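Local atomic coordinates of VIN1 (Oscarella pearsei, PDB entry 6BFI), a protein that binds actin filaments as a member of the vinculin/alpha-catenin family and may play a role in cell-cell adhesion. Residues F5-D15 with T765-L773; V17-F27 with L40-A50. All blocks are in the same frame, centred on the assembly; numbering follows the deposited sequence.

Interaction 1 of 2, residues F5-D15 with T765-L773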
ATOM      1  N   PHE A   5     -23.226   2.818  -1.829  1.00 53.15           N
ATOM      2  CA  PHE A   5     -22.604   3.622  -2.876  1.00 55.90           C
ATOM      3  C   PHE A   5     -21.339   2.961  -3.408  1.00 58.70           C
ATOM      4  O   PHE A   5     -20.392   3.656  -3.792  1.00 62.11           O
ATOM      5  CB  PHE A   5     -22.280   5.042  -2.384  1.00 57.48           C
ATOM      6  CG  PHE A   5     -22.353   5.204  -0.894  1.00 53.89           C
ATOM      7  CD1 PHE A   5     -21.377   4.662  -0.072  1.00 54.67           C
ATOM      8  CD2 PHE A   5     -23.395   5.910  -0.315  1.00 51.33           C
ATOM      9  CE1 PHE A   5     -21.443   4.817   1.304  1.00 55.38           C
ATOM     10  CE2 PHE A   5     -23.468   6.069   1.056  1.00 52.30           C
ATOM     11  CZ  PHE A   5     -22.491   5.522   1.867  1.00 55.28           C
ATOM     12  N   HIS A   6     -21.308   1.628  -3.441  1.00 61.93           N
ATOM     13  CA  HIS A   6     -20.173   0.876  -3.964  1.00 62.36           C
ATOM     14  C   HIS A   6     -20.146   0.831  -5.485  1.00 57.97           C
ATOM     15  O   HIS A   6     -19.246   0.205  -6.055  1.00 59.58           O
ATOM     16  CB  HIS A   6     -20.189  -0.552  -3.409  1.00 63.87           C
ATOM     17  CG  HIS A   6     -21.461  -1.293  -3.687  1.00 67.35           C
ATOM     18  ND1 HIS A   6     -21.559  -2.262  -4.662  1.00 66.86           N
ATOM     19  CD2 HIS A   6     -22.687  -1.202  -3.120  1.00 68.43           C
ATOM     20  CE1 HIS A   6     -22.791  -2.740  -4.681  1.00 68.48           C
ATOM     21  NE2 HIS A   6     -23.495  -2.112  -3.757  1.00 71.53           N
ATOM     22  N   THR A   7     -21.092   1.492  -6.147  1.00 58.31           N
ATOM     23  CA  THR A   7     -21.258   1.432  -7.590  1.00 58.41           C
ATOM     24  C   THR A   7     -21.436   2.845  -8.131  1.00 59.54           C
ATOM     25  O   THR A   7     -22.115   3.671  -7.513  1.00 59.96           O
ATOM     26  CB  THR A   7     -22.461   0.539  -7.947  1.00 61.58           C
ATOM     27  OG1 THR A   7     -22.037  -0.830  -8.035  1.00 62.91           O
ATOM     28  CG2 THR A   7     -23.100   0.952  -9.254  1.00 66.18           C
ATOM     29  N   LYS A   8     -20.803   3.123  -9.278  1.00 59.29           N
ATOM     30  CA  LYS A   8     -20.897   4.449  -9.882  1.00 60.10           C
ATOM     31  C   LYS A   8     -22.336   4.829 -10.208  1.00 63.73           C
ATOM     32  O   LYS A   8     -22.688   6.013 -10.163  1.00 63.90           O
ATOM     33  CB  LYS A   8     -20.035   4.517 -11.143  1.00 59.40           C
ATOM     34  CG  LYS A   8     -18.544   4.431 -10.876  1.00 64.69           C
ATOM     35  CD  LYS A   8     -17.752   4.368 -12.174  1.00 69.43           C
ATOM     36  CE  LYS A   8     -16.258   4.344 -11.906  1.00 62.75           C
ATOM     37  NZ  LYS A   8     -15.476   4.304 -13.173  1.00 77.59           N
ATOM     38  N   THR A   9     -23.177   3.850 -10.547  1.00 63.33           N
ATOM     39  CA  THR A   9     -24.594   4.131 -10.748  1.00 65.33           C
ATOM     40  C   THR A   9     -25.272   4.502  -9.435  1.00 64.16           C
ATOM     41  O   THR A   9     -26.080   5.440  -9.387  1.00 69.83           O
ATOM     42  CB  THR A   9     -25.285   2.925 -11.385  1.00 64.01           C
ATOM     43  OG1 THR A   9     -24.701   2.662 -12.667  1.00 62.57           O
ATOM     44  CG2 THR A   9     -26.775   3.182 -11.550  1.00 60.56           C
ATOM     45  N   LEU A  10     -24.952   3.776  -8.359  1.00 62.61           N
ATOM     46  CA  LEU A  10     -25.515   4.083  -7.048  1.00 61.59           C
ATOM     47  C   LEU A  10     -25.185   5.508  -6.628  1.00 58.97           C
ATOM     48  O   LEU A  10     -26.081   6.296  -6.313  1.00 51.78           O
ATOM     49  CB  LEU A  10     -24.996   3.087  -6.011  1.00 59.51           C
ATOM     50  CG  LEU A  10     -25.800   1.803  -5.823  1.00 58.82           C
ATOM     51  CD1 LEU A  10     -25.054   0.842  -4.915  1.00 61.23           C
ATOM     52  CD2 LEU A  10     -27.165   2.122  -5.246  1.00 56.50           C
ATOM     53  N   GLU A  11     -23.897   5.854  -6.614  1.00 62.22           N
ATOM     54  CA  GLU A  11     -23.495   7.209  -6.250  1.00 61.37           C
ATOM     55  C   GLU A  11     -24.086   8.235  -7.207  1.00 61.67           C
ATOM     56  O   GLU A  11     -24.576   9.290  -6.778  1.00 57.49           O
ATOM     57  CB  GLU A  11     -21.969   7.304  -6.226  1.00 62.73           C
ATOM     58  CG  GLU A  11     -21.428   8.723  -6.256  1.00 65.99           C
ATOM     59  CD  GLU A  11     -19.913   8.765  -6.329  1.00 69.59           C
ATOM     60  OE1 GLU A  11     -19.262   7.840  -5.795  1.00 67.27           O
ATOM     61  OE2 GLU A  11     -19.373   9.722  -6.924  1.00 72.84           O
ATOM     62  N   SER A  12     -24.070   7.931  -8.506  1.00 66.51           N
ATOM     63  CA  SER A  12     -24.543   8.881  -9.507  1.00 66.88           C
ATOM     64  C   SER A  12     -26.011   9.229  -9.304  1.00 64.08           C
ATOM     65  O   SER A  12     -26.414  10.380  -9.504  1.00 57.05           O
ATOM     66  CB  SER A  12     -24.310   8.322 -10.909  1.00 65.79           C
ATOM     67  OG  SER A  12     -24.805   9.204 -11.901  1.00 70.27           O
ATOM     68  N   VAL A  13     -26.822   8.254  -8.908  1.00 57.48           N
ATOM     69  CA  VAL A  13     -28.250   8.482  -8.684  1.00 59.86           C
ATOM     70  C   VAL A  13     -28.525   9.074  -7.309  1.00 60.61           C
ATOM     71  O   VAL A  13     -29.277  10.038  -7.171  1.00 61.83           O
ATOM     72  CB  VAL A  13     -29.037   7.169  -8.902  1.00 64.34           C
ATOM     73  CG1 VAL A  13     -30.441   7.287  -8.325  1.00 53.98           C
ATOM     74  CG2 VAL A  13     -29.088   6.802 -10.380  1.00 61.38           C
ATOM     75  N   ILE A  14     -27.920   8.509  -6.271  1.00 58.38           N
ATOM     76  CA  ILE A  14     -28.271   8.864  -4.901  1.00 57.78           C
ATOM     77  C   ILE A  14     -27.702  10.224  -4.500  1.00 60.55           C
ATOM     78  O   ILE A  14     -28.320  10.949  -3.707  1.00 59.55           O
ATOM     79  CB  ILE A  14     -27.816   7.746  -3.940  1.00 57.69           C
ATOM     80  CG1 ILE A  14     -28.633   6.477  -4.205  1.00 65.93           C
ATOM     81  CG2 ILE A  14     -27.941   8.170  -2.484  1.00 54.41           C
ATOM     82  CD1 ILE A  14     -28.310   5.335  -3.273  1.00 69.24           C
ATOM     83  N   ASP A  15     -26.540  10.605  -5.036  1.00 60.44           N
ATOM     84  CA  ASP A  15     -25.919  11.867  -4.632  1.00 68.78           C
ATOM     85  C   ASP A  15     -26.822  13.076  -4.869  1.00 61.77           C
ATOM     86  O   ASP A  15     -27.102  13.814  -3.905  1.00 57.53           O
ATOM     87  CB  ASP A  15     -24.558  12.005  -5.325  1.00 81.34           C
ATOM     88  CG  ASP A  15     -23.853  13.296  -4.972  1.00 88.20           C
ATOM     89  OD1 ASP A  15     -23.277  13.377  -3.867  1.00 95.59           O
ATOM     90  OD2 ASP A  15     -23.870  14.229  -5.802  1.00 92.33           O
ATOM     91  N   THR A 765     -14.479  10.456  -2.917  1.00 66.67           N
ATOM     92  CA  THR A 765     -15.543   9.518  -2.579  1.00 63.41           C
ATOM     93  C   THR A 765     -15.864   9.564  -1.091  1.00 55.26           C
ATOM     94  O   THR A 765     -17.029   9.428  -0.696  1.00 56.01           O
ATOM     95  CB  THR A 765     -15.157   8.099  -2.998  1.00 64.55           C
ATOM     96  OG1 THR A 765     -13.811   7.826  -2.594  1.00 65.11           O
ATOM     97  CG2 THR A 765     -15.278   7.945  -4.503  1.00 68.36           C
ATOM     98  N   ILE A 766     -14.846   9.761  -0.249  1.00 52.39           N
ATOM     99  CA  ILE A 766     -15.089   9.914   1.184  1.00 54.55           C
ATOM    100  C   ILE A 766     -15.991  11.109   1.448  1.00 53.79           C
ATOM    101  O   ILE A 766     -16.925  11.029   2.252  1.00 53.12           O
ATOM    102  CB  ILE A 766     -13.763  10.046   1.955  1.00 54.50           C
ATOM    103  CG1 ILE A 766     -12.932   8.771   1.860  1.00 54.04           C
ATOM    104  CG2 ILE A 766     -14.042  10.342   3.411  1.00 55.40           C
ATOM    105  CD1 ILE A 766     -11.529   8.943   2.414  1.00 52.91           C
ATOM    106  N   SER A 767     -15.728  12.237   0.782  1.00 55.90           N
ATOM    107  CA  SER A 767     -16.513  13.440   1.047  1.00 57.24           C
ATOM    108  C   SER A 767     -17.930  13.312   0.500  1.00 58.59           C
ATOM    109  O   SER A 767     -18.891  13.775   1.132  1.00 58.69           O
ATOM    110  CB  SER A 767     -15.813  14.665   0.460  1.00 62.72           C
ATOM    111  OG  SER A 767     -15.671  14.553  -0.944  1.00 67.39           O
ATOM    112  N   THR A 768     -18.079  12.690  -0.673  1.00 58.69           N
ATOM    113  CA  THR A 768     -19.411  12.440  -1.219  1.00 57.38           C
ATOM    114  C   THR A 768     -20.224  11.554  -0.282  1.00 56.97           C
ATOM    115  O   THR A 768     -21.363  11.883   0.087  1.00 59.12           O
ATOM    116  CB  THR A 768     -19.289  11.800  -2.603  1.00 54.22           C
ATOM    117  OG1 THR A 768     -18.512  12.650  -3.457  1.00 55.83           O
ATOM    118  CG2 THR A 768     -20.663  11.585  -3.222  1.00 49.95           C
ATOM    119  N   GLN A 769     -19.638  10.424   0.129  1.00 54.93           N
ATOM    120  CA  GLN A 769     -20.289   9.571   1.116  1.00 57.87           C
ATOM    121  C   GLN A 769     -20.565  10.325   2.408  1.00 58.55           C
ATOM    122  O   GLN A 769     -21.561  10.052   3.082  1.00 61.04           O
ATOM    123  CB  GLN A 769     -19.429   8.337   1.394  1.00 56.25           C
ATOM    124  CG  GLN A 769     -19.252   7.423   0.196  1.00 61.41           C
ATOM    125  CD  GLN A 769     -18.405   6.204   0.513  1.00 66.51           C
ATOM    126  OE1 GLN A 769     -18.137   5.905   1.677  1.00 72.76           O
ATOM    127  NE2 GLN A 769     -17.977   5.495  -0.525  1.00 67.26           N
ATOM    128  N   LEU A 770     -19.706  11.282   2.762  1.00 54.92           N
ATOM    129  CA  LEU A 770     -19.922  12.066   3.974  1.00 52.17           C
ATOM    130  C   LEU A 770     -21.191  12.898   3.862  1.00 51.37           C
ATOM    131  O   LEU A 770     -22.017  12.918   4.780  1.00 56.09           O
ATOM    132  CB  LEU A 770     -18.714  12.963   4.250  1.00 53.06           C
ATOM    133  CG  LEU A 770     -18.842  13.896   5.458  1.00 52.68           C
ATOM    134  CD1 LEU A 770     -18.874  13.105   6.759  1.00 53.93           C
ATOM    135  CD2 LEU A 770     -17.717  14.915   5.478  1.00 49.67           C
ATOM    136  N   LYS A 771     -21.364  13.595   2.735  1.00 44.23           N
ATOM    137  CA  LYS A 771     -22.566  14.404   2.562  1.00 45.96           C
ATOM    138  C   LYS A 771     -23.817  13.535   2.537  1.00 52.60           C
ATOM    139  O   LYS A 771     -24.826  13.868   3.172  1.00 56.87           O
ATOM    140  CB  LYS A 771     -22.461  15.240   1.287  1.00 52.35           C
ATOM    141  CG  LYS A 771     -21.379  16.304   1.344  1.00 58.85           C
ATOM    142  CD  LYS A 771     -21.421  17.202   0.123  1.00 63.31           C
ATOM    143  CE  LYS A 771     -21.143  16.421  -1.147  1.00 60.54           C
ATOM    144  NZ  LYS A 771     -21.179  17.306  -2.343  1.00 61.04           N
ATOM    145  N   ILE A 772     -23.766  12.407   1.822  1.00 49.33           N
ATOM    146  CA  ILE A 772     -24.934  11.529   1.761  1.00 50.91           C
ATOM    147  C   ILE A 772     -25.281  11.001   3.149  1.00 49.61           C
ATOM    148  O   ILE A 772     -26.439  11.050   3.583  1.00 51.46           O
ATOM    149  CB  ILE A 772     -24.691  10.383   0.762  1.00 52.76           C
ATOM    150  CG1 ILE A 772     -24.532  10.937  -0.655  1.00 59.79           C
ATOM    151  CG2 ILE A 772     -25.830   9.376   0.823  1.00 51.74           C
ATOM    152  CD1 ILE A 772     -24.226   9.882  -1.697  1.00 64.64           C
ATOM    153  N   LEU A 773     -24.278  10.498   3.873  1.00 48.08           N
ATOM    154  CA  LEU A 773     -24.536   9.863   5.161  1.00 48.72           C
ATOM    155  C   LEU A 773     -24.962  10.874   6.215  1.00 69.11           C
ATOM    156  O   LEU A 773     -25.760  10.544   7.101  1.00 73.61           O
ATOM    157  CB  LEU A 773     -23.297   9.096   5.623  1.00 47.20           C
ATOM    158  CG  LEU A 773     -22.924   7.877   4.770  1.00 53.23           C
ATOM    159  CD1 LEU A 773     -21.578   7.299   5.196  1.00 52.84           C
ATOM    160  CD2 LEU A 773     -24.011   6.821   4.827  1.00 49.68           C
TER
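Phe-5, in the turn just before helix 8-32, lays its ring against the extended side chain of Gln-769. The Gln-769 CG methylene makes a CH-pi contact over one ring face, 3.8 Å from the centroid and displaced toward the rim. Past it the amide continues along the CD1-CE1 side, with Gln-769 CD 3.4 Å from Phe-5 CD1 and the ring and amide planes only 24° apart. Thr-254 OG1 donates a hydrogen bond to Gln-769 OE1, which helps to hold that amide in place. Leu-773 meets the same ring at its edge, its CD2 methyl 3.6 Å from Phe-5 CZ and in the ring plane. Phe-5 reaches this position with CG nearly eclipsing the backbone N (chi1 14°), well away from a staggered torsion.

Ile-772 uses two branches. Its CG2 methyl touches both Phe-5 CE2 and Ile-14 CG2, while CD1 lies against the Asp-15 backbone, 3.9 Å from CA. Asp-15 directs its carboxylate away from its own backbone N and across Thr-768, with OD1 3.2 Å from the CG2 methyl. The Thr-768 hydroxyl is turned elsewhere, to Pro-764 O. Lys-771 NZ lies 4.7 Å from Asp-15 OD1, too far for a salt bridge but probably a mild attraction. No hydrogen bond crosses the contact; it rests on van der Waals packing, to which the acidic side chains Glu-11 and Asp-15 add by lying against threonine methyls.

The short helical segments run at 47° to each other. His-6 and Leu-10, which do not touch 765-773, pack on helix 102-145, which Ile-14 also touches, whereas 765-773 is backed by helices 718-745 and 786-817. This union of N-terminal and C-terminal helices is consistent with the head-tail contact of closed vinculin.

Interaction 2 of 2, residues V17-F27 with L40-A50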
ATOM      1  N   VAL A  17     -30.082  13.311  -5.372  1.00 55.80           N
ATOM      2  CA  VAL A  17     -31.336  13.219  -4.632  1.00 58.81           C
ATOM      3  C   VAL A  17     -31.105  13.504  -3.153  1.00 56.58           C
ATOM      4  O   VAL A  17     -31.897  14.206  -2.510  1.00 57.48           O
ATOM      5  CB  VAL A  17     -31.989  11.841  -4.851  1.00 60.35           C
ATOM      6  CG1 VAL A  17     -33.339  11.776  -4.151  1.00 56.25           C
ATOM      7  CG2 VAL A  17     -32.143  11.559  -6.339  1.00 64.41           C
ATOM      8  N   ALA A  18     -30.022  12.965  -2.588  1.00 58.47           N
ATOM      9  CA  ALA A  18     -29.678  13.285  -1.207  1.00 54.88           C
ATOM     10  C   ALA A  18     -29.394  14.772  -1.049  1.00 55.84           C
ATOM     11  O   ALA A  18     -29.721  15.370  -0.015  1.00 58.27           O
ATOM     12  CB  ALA A  18     -28.476  12.456  -0.756  1.00 52.66           C
ATOM     13  N   GLN A  19     -28.794  15.388  -2.071  1.00 52.96           N
ATOM     14  CA  GLN A  19     -28.565  16.828  -2.034  1.00 54.34           C
ATOM     15  C   GLN A  19     -29.889  17.592  -1.995  1.00 56.58           C
ATOM     16  O   GLN A  19     -30.059  18.525  -1.200  1.00 51.96           O
ATOM     17  CB  GLN A  19     -27.720  17.241  -3.241  1.00 53.58           C
ATOM     18  CG  GLN A  19     -26.964  18.548  -3.071  1.00 57.97           C
ATOM     19  CD  GLN A  19     -27.793  19.755  -3.450  1.00 63.98           C
ATOM     20  OE1 GLN A  19     -28.857  19.628  -4.056  1.00 70.93           O
ATOM     21  NE2 GLN A  19     -27.308  20.939  -3.097  1.00 63.31           N
ATOM     22  N   GLN A  20     -30.845  17.190  -2.839  1.00 58.49           N
ATOM     23  CA  GLN A  20     -32.144  17.861  -2.875  1.00 62.50           C
ATOM     24  C   GLN A  20     -32.894  17.697  -1.557  1.00 59.84           C
ATOM     25  O   GLN A  20     -33.502  18.651  -1.056  1.00 56.21           O
ATOM     26  CB  GLN A  20     -32.982  17.316  -4.032  1.00 64.69           C
ATOM     27  CG  GLN A  20     -32.492  17.707  -5.413  1.00 66.20           C
ATOM     28  CD  GLN A  20     -33.334  17.099  -6.519  1.00 75.89           C
ATOM     29  OE1 GLN A  20     -33.778  15.955  -6.420  1.00 77.12           O
ATOM     30  NE2 GLN A  20     -33.567  17.868  -7.575  1.00 81.40           N
ATOM     31  N   VAL A  21     -32.874  16.490  -0.991  1.00 63.81           N
ATOM     32  CA  VAL A  21     -33.548  16.245   0.283  1.00 64.67           C
ATOM     33  C   VAL A  21     -32.911  17.083   1.386  1.00 67.15           C
ATOM     34  O   VAL A  21     -33.604  17.719   2.195  1.00 68.34           O
ATOM     35  CB  VAL A  21     -33.515  14.743   0.614  1.00 68.38           C
ATOM     36  CG1 VAL A  21     -33.652  14.521   2.105  1.00 73.12           C
ATOM     37  CG2 VAL A  21     -34.611  14.016  -0.144  1.00 69.76           C
ATOM     38  N   GLY A  22     -31.576  17.091   1.431  1.00 63.73           N
ATOM     39  CA  GLY A  22     -30.886  17.962   2.365  1.00 60.23           C
ATOM     40  C   GLY A  22     -31.308  19.409   2.224  1.00 57.20           C
ATOM     41  O   GLY A  22     -31.500  20.110   3.220  1.00 53.11           O
ATOM     42  N   GLN A  23     -31.481  19.873   0.981  1.00 57.09           N
ATOM     43  CA  GLN A  23     -31.965  21.234   0.780  1.00 60.32           C
ATOM     44  C   GLN A  23     -33.394  21.407   1.280  1.00 59.82           C
ATOM     45  O   GLN A  23     -33.762  22.500   1.726  1.00 56.06           O
ATOM     46  CB  GLN A  23     -31.862  21.625  -0.692  1.00 61.79           C
ATOM     47  CG  GLN A  23     -30.446  21.938  -1.142  1.00 62.90           C
ATOM     48  CD  GLN A  23     -30.411  22.858  -2.344  1.00 68.78           C
ATOM     49  OE1 GLN A  23     -31.406  23.014  -3.051  1.00 71.84           O
ATOM     50  NE2 GLN A  23     -29.262  23.485  -2.576  1.00 70.60           N
ATOM     51  N   LEU A  24     -34.212  20.351   1.219  1.00 63.19           N
ATOM     52  CA  LEU A  24     -35.546  20.429   1.810  1.00 64.73           C
ATOM     53  C   LEU A  24     -35.465  20.640   3.316  1.00 65.58           C
ATOM     54  O   LEU A  24     -36.194  21.469   3.877  1.00 66.41           O
ATOM     55  CB  LEU A  24     -36.345  19.166   1.490  1.00 66.19           C
ATOM     56  CG  LEU A  24     -36.937  19.078   0.085  1.00 67.00           C
ATOM     57  CD1 LEU A  24     -37.598  17.724  -0.133  1.00 69.77           C
ATOM     58  CD2 LEU A  24     -37.931  20.209  -0.131  1.00 64.49           C
ATOM     59  N   VAL A  25     -34.579  19.901   3.989  1.00 66.41           N
ATOM     60  CA  VAL A  25     -34.403  20.101   5.426  1.00 64.94           C
ATOM     61  C   VAL A  25     -33.890  21.509   5.714  1.00 63.95           C
ATOM     62  O   VAL A  25     -34.353  22.177   6.649  1.00 68.78           O
ATOM     63  CB  VAL A  25     -33.467  19.023   6.003  1.00 64.06           C
ATOM     64  CG1 VAL A  25     -33.197  19.284   7.477  1.00 64.25           C
ATOM     65  CG2 VAL A  25     -34.070  17.640   5.804  1.00 66.22           C
ATOM     66  N   LEU A  26     -32.936  21.986   4.907  1.00 61.75           N
ATOM     67  CA  LEU A  26     -32.380  23.319   5.120  1.00 62.70           C
ATOM     68  C   LEU A  26     -33.443  24.400   4.958  1.00 64.13           C
ATOM     69  O   LEU A  26     -33.464  25.376   5.715  1.00 62.99           O
ATOM     70  CB  LEU A  26     -31.218  23.565   4.156  1.00 63.59           C
ATOM     71  CG  LEU A  26     -29.971  22.682   4.264  1.00 64.52           C
ATOM     72  CD1 LEU A  26     -29.005  22.982   3.126  1.00 63.63           C
ATOM     73  CD2 LEU A  26     -29.290  22.866   5.607  1.00 63.92           C
ATOM     74  N   PHE A  27     -34.327  24.251   3.968  1.00 64.11           N
ATOM     75  CA  PHE A  27     -35.417  25.206   3.794  1.00 60.64           C
ATOM     76  C   PHE A  27     -36.398  25.140   4.956  1.00 64.88           C
ATOM     77  O   PHE A  27     -36.862  26.180   5.445  1.00 65.31           O
ATOM     78  CB  PHE A  27     -36.146  24.940   2.477  1.00 61.99           C
ATOM     79  CG  PHE A  27     -35.535  25.624   1.291  1.00 61.32           C
ATOM     80  CD1 PHE A  27     -35.160  26.954   1.354  1.00 61.41           C
ATOM     81  CD2 PHE A  27     -35.340  24.933   0.106  1.00 56.73           C
ATOM     82  CE1 PHE A  27     -34.601  27.584   0.254  1.00 61.94           C
ATOM     83  CE2 PHE A  27     -34.779  25.555  -0.994  1.00 56.52           C
ATOM     84  CZ  PHE A  27     -34.410  26.880  -0.920  1.00 59.04           C
ATOM     85  N   LEU A  40     -41.898  24.381  -0.726  1.00 70.64           N
ATOM     86  CA  LEU A  40     -41.136  23.174  -1.018  1.00 68.04           C
ATOM     87  C   LEU A  40     -41.704  22.372  -2.183  1.00 68.68           C
ATOM     88  O   LEU A  40     -41.139  21.326  -2.521  1.00 68.10           O
ATOM     89  CB  LEU A  40     -41.072  22.292   0.231  1.00 65.74           C
ATOM     90  CG  LEU A  40     -40.659  23.029   1.506  1.00 62.30           C
ATOM     91  CD1 LEU A  40     -40.712  22.110   2.716  1.00 62.94           C
ATOM     92  CD2 LEU A  40     -39.272  23.620   1.338  1.00 62.27           C
ATOM     93  N   THR A  41     -42.789  22.836  -2.802  1.00 72.03           N
ATOM     94  CA  THR A  41     -43.445  22.060  -3.853  1.00 73.14           C
ATOM     95  C   THR A  41     -42.541  21.752  -5.042  1.00 76.11           C
ATOM     96  O   THR A  41     -42.536  20.594  -5.493  1.00 78.83           O
ATOM     97  CB  THR A  41     -44.724  22.781  -4.298  1.00 75.71           C
ATOM     98  OG1 THR A  41     -45.639  22.858  -3.197  1.00 76.28           O
ATOM     99  CG2 THR A  41     -45.387  22.037  -5.450  1.00 78.01           C
ATOM    100  N   PRO A  42     -41.774  22.698  -5.603  1.00 79.88           N
ATOM    101  CA  PRO A  42     -40.935  22.334  -6.762  1.00 80.39           C
ATOM    102  C   PRO A  42     -39.886  21.279  -6.446  1.00 77.52           C
ATOM    103  O   PRO A  42     -39.725  20.316  -7.211  1.00 78.60           O
ATOM    104  CB  PRO A  42     -40.305  23.675  -7.168  1.00 82.66           C
ATOM    105  CG  PRO A  42     -40.370  24.516  -5.941  1.00 83.21           C
ATOM    106  CD  PRO A  42     -41.653  24.133  -5.281  1.00 82.84           C
ATOM    107  N   LEU A  43     -39.167  21.433  -5.333  1.00 75.15           N
ATOM    108  CA  LEU A  43     -38.141  20.460  -4.967  1.00 72.68           C
ATOM    109  C   LEU A  43     -38.747  19.080  -4.734  1.00 69.55           C
ATOM    110  O   LEU A  43     -38.187  18.061  -5.165  1.00 75.13           O
ATOM    111  CB  LEU A  43     -37.399  20.944  -3.721  1.00 74.31           C
ATOM    112  CG  LEU A  43     -35.880  20.780  -3.674  1.00 78.29           C
ATOM    113  CD1 LEU A  43     -35.240  21.368  -4.919  1.00 78.74           C
ATOM    114  CD2 LEU A  43     -35.323  21.443  -2.424  1.00 80.14           C
ATOM    115  N   VAL A  44     -39.900  19.032  -4.062  1.00 64.99           N
ATOM    116  CA  VAL A  44     -40.578  17.762  -3.827  1.00 65.02           C
ATOM    117  C   VAL A  44     -41.030  17.146  -5.145  1.00 67.35           C
ATOM    118  O   VAL A  44     -40.985  15.923  -5.323  1.00 70.08           O
ATOM    119  CB  VAL A  44     -41.755  17.963  -2.854  1.00 65.78           C
ATOM    120  CG1 VAL A  44     -42.636  16.728  -2.815  1.00 63.55           C
ATOM    121  CG2 VAL A  44     -41.235  18.292  -1.462  1.00 64.26           C
ATOM    122  N   GLN A  45     -41.465  17.979  -6.093  1.00 67.78           N
ATOM    123  CA  GLN A  45     -41.822  17.466  -7.413  1.00 70.37           C
ATOM    124  C   GLN A  45     -40.610  16.869  -8.117  1.00 70.83           C
ATOM    125  O   GLN A  45     -40.715  15.825  -8.770  1.00 70.19           O
ATOM    126  CB  GLN A  45     -42.441  18.575  -8.263  1.00 74.21           C
ATOM    127  CG  GLN A  45     -43.896  18.868  -7.940  1.00 81.82           C
ATOM    128  CD  GLN A  45     -44.490  19.930  -8.846  1.00 89.49           C
ATOM    129  OE1 GLN A  45     -43.772  20.771  -9.389  1.00 90.92           O
ATOM    130  NE2 GLN A  45     -45.808  19.894  -9.016  1.00 93.02           N
ATOM    131  N   GLY A  46     -39.449  17.517  -7.995  1.00 73.33           N
ATOM    132  CA  GLY A  46     -38.247  16.970  -8.603  1.00 75.92           C
ATOM    133  C   GLY A  46     -37.865  15.622  -8.021  1.00 76.69           C
ATOM    134  O   GLY A  46     -37.631  14.654  -8.755  1.00 84.05           O
ATOM    135  N   VAL A  47     -37.810  15.539  -6.687  1.00 70.66           N
ATOM    136  CA  VAL A  47     -37.491  14.268  -6.042  1.00 68.45           C
ATOM    137  C   VAL A  47     -38.507  13.199  -6.428  1.00 71.29           C
ATOM    138  O   VAL A  47     -38.144  12.056  -6.734  1.00 72.95           O
ATOM    139  CB  VAL A  47     -37.410  14.446  -4.515  1.00 62.54           C
ATOM    140  CG1 VAL A  47     -37.248  13.097  -3.837  1.00 61.53           C
ATOM    141  CG2 VAL A  47     -36.259  15.365  -4.157  1.00 62.60           C
ATOM    142  N   GLY A  48     -39.792  13.558  -6.438  1.00 70.94           N
ATOM    143  CA  GLY A  48     -40.820  12.593  -6.787  1.00 73.72           C
ATOM    144  C   GLY A  48     -40.731  12.117  -8.223  1.00 76.52           C
ATOM    145  O   GLY A  48     -41.067  10.969  -8.521  1.00 83.19           O
ATOM    146  N   ILE A  49     -40.281  12.984  -9.131  1.00 75.14           N
ATOM    147  CA  ILE A  49     -40.136  12.578 -10.523  1.00 74.87           C
ATOM    148  C   ILE A  49     -38.922  11.672 -10.691  1.00 72.18           C
ATOM    149  O   ILE A  49     -38.966  10.691 -11.444  1.00 75.21           O
ATOM    150  CB  ILE A  49     -40.070  13.815 -11.438  1.00 75.53           C
ATOM    151  CG1 ILE A  49     -41.483  14.324 -11.734  1.00 76.96           C
ATOM    152  CG2 ILE A  49     -39.330  13.504 -12.732  1.00 77.07           C
ATOM    153  CD1 ILE A  49     -41.539  15.421 -12.776  1.00 79.64           C
ATOM    154  N   ALA A  50     -37.827  11.970  -9.985  1.00 66.22           N
ATOM    155  CA  ALA A  50     -36.685  11.058  -9.999  1.00 63.95           C
ATOM    156  C   ALA A  50     -37.075   9.685  -9.462  1.00 65.33           C
ATOM    157  O   ALA A  50     -36.710   8.651 -10.043  1.00 69.45           O
ATOM    158  CB  ALA A  50     -35.530  11.645  -9.187  1.00 61.76           C
TER
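This is an antiparallel helix-helix contact within the N-terminal helical hairpin, where helix 8-32 turns back into helix 41-59. The short segments run at 155° with their axes 10.0 Å apart, and Leu-43 supplies a knob-into-hole fit among Gln-20, Gln-23, Leu-24 and Phe-27. Its CD2 methyl carries most of this fit, reaching Leu-24 CD2 at 3.7 Å, resting over Gln-20 O and meeting the edge of the Phe-27 ring. Leu-24 and Leu-43 lie antiparallel, passing alongside each other. Of the Leu-24 methyls, CD2 also meets Leu-40 CB and CD1 meets Val-44 CG2 at 3.9 Å. At one end Leu-40 CD2 touches Phe-27 CB at 3.6 Å; toward the other, Val-17 CG1 meets Val-47 CG1. Extended beyond CG (chi2 178°), Gln-20 runs past Val-47, with CB and OE1 both against the CG2 methyl. Helix 102-145 packs on Val-17 and Val-21, and helix 68-97 on Leu-40, Val-44 and Val-47, giving the four-helix bundle expected at the vinculin N-terminus. With no hydrogen bond between the segments, the pairing depends on interlocking aliphatic shape, which Gln-20 joins by packing.

Helix 8-32 serves both contacts in succession: its beginning, with the preceding turn, faces 765-773 in interaction 1, and its later turns face 40-50 in interaction 2. The two centres are about 17 Å apart and the contacts meet directly, for Ile-772 CG1 packs 4.2 Å from Ala-18 CB. They differ greatly in sequence span. Interaction 2 closes a local hairpin with 12 residues between its segments, whereas interaction 1 brings together segments separated by 749 residues. One helix is thus built into the N-terminal bundle while also bearing on C-terminal helices, a relation reinforced by helix 718-745, which touches Lys-771 as well as Val-25 and Leu-26.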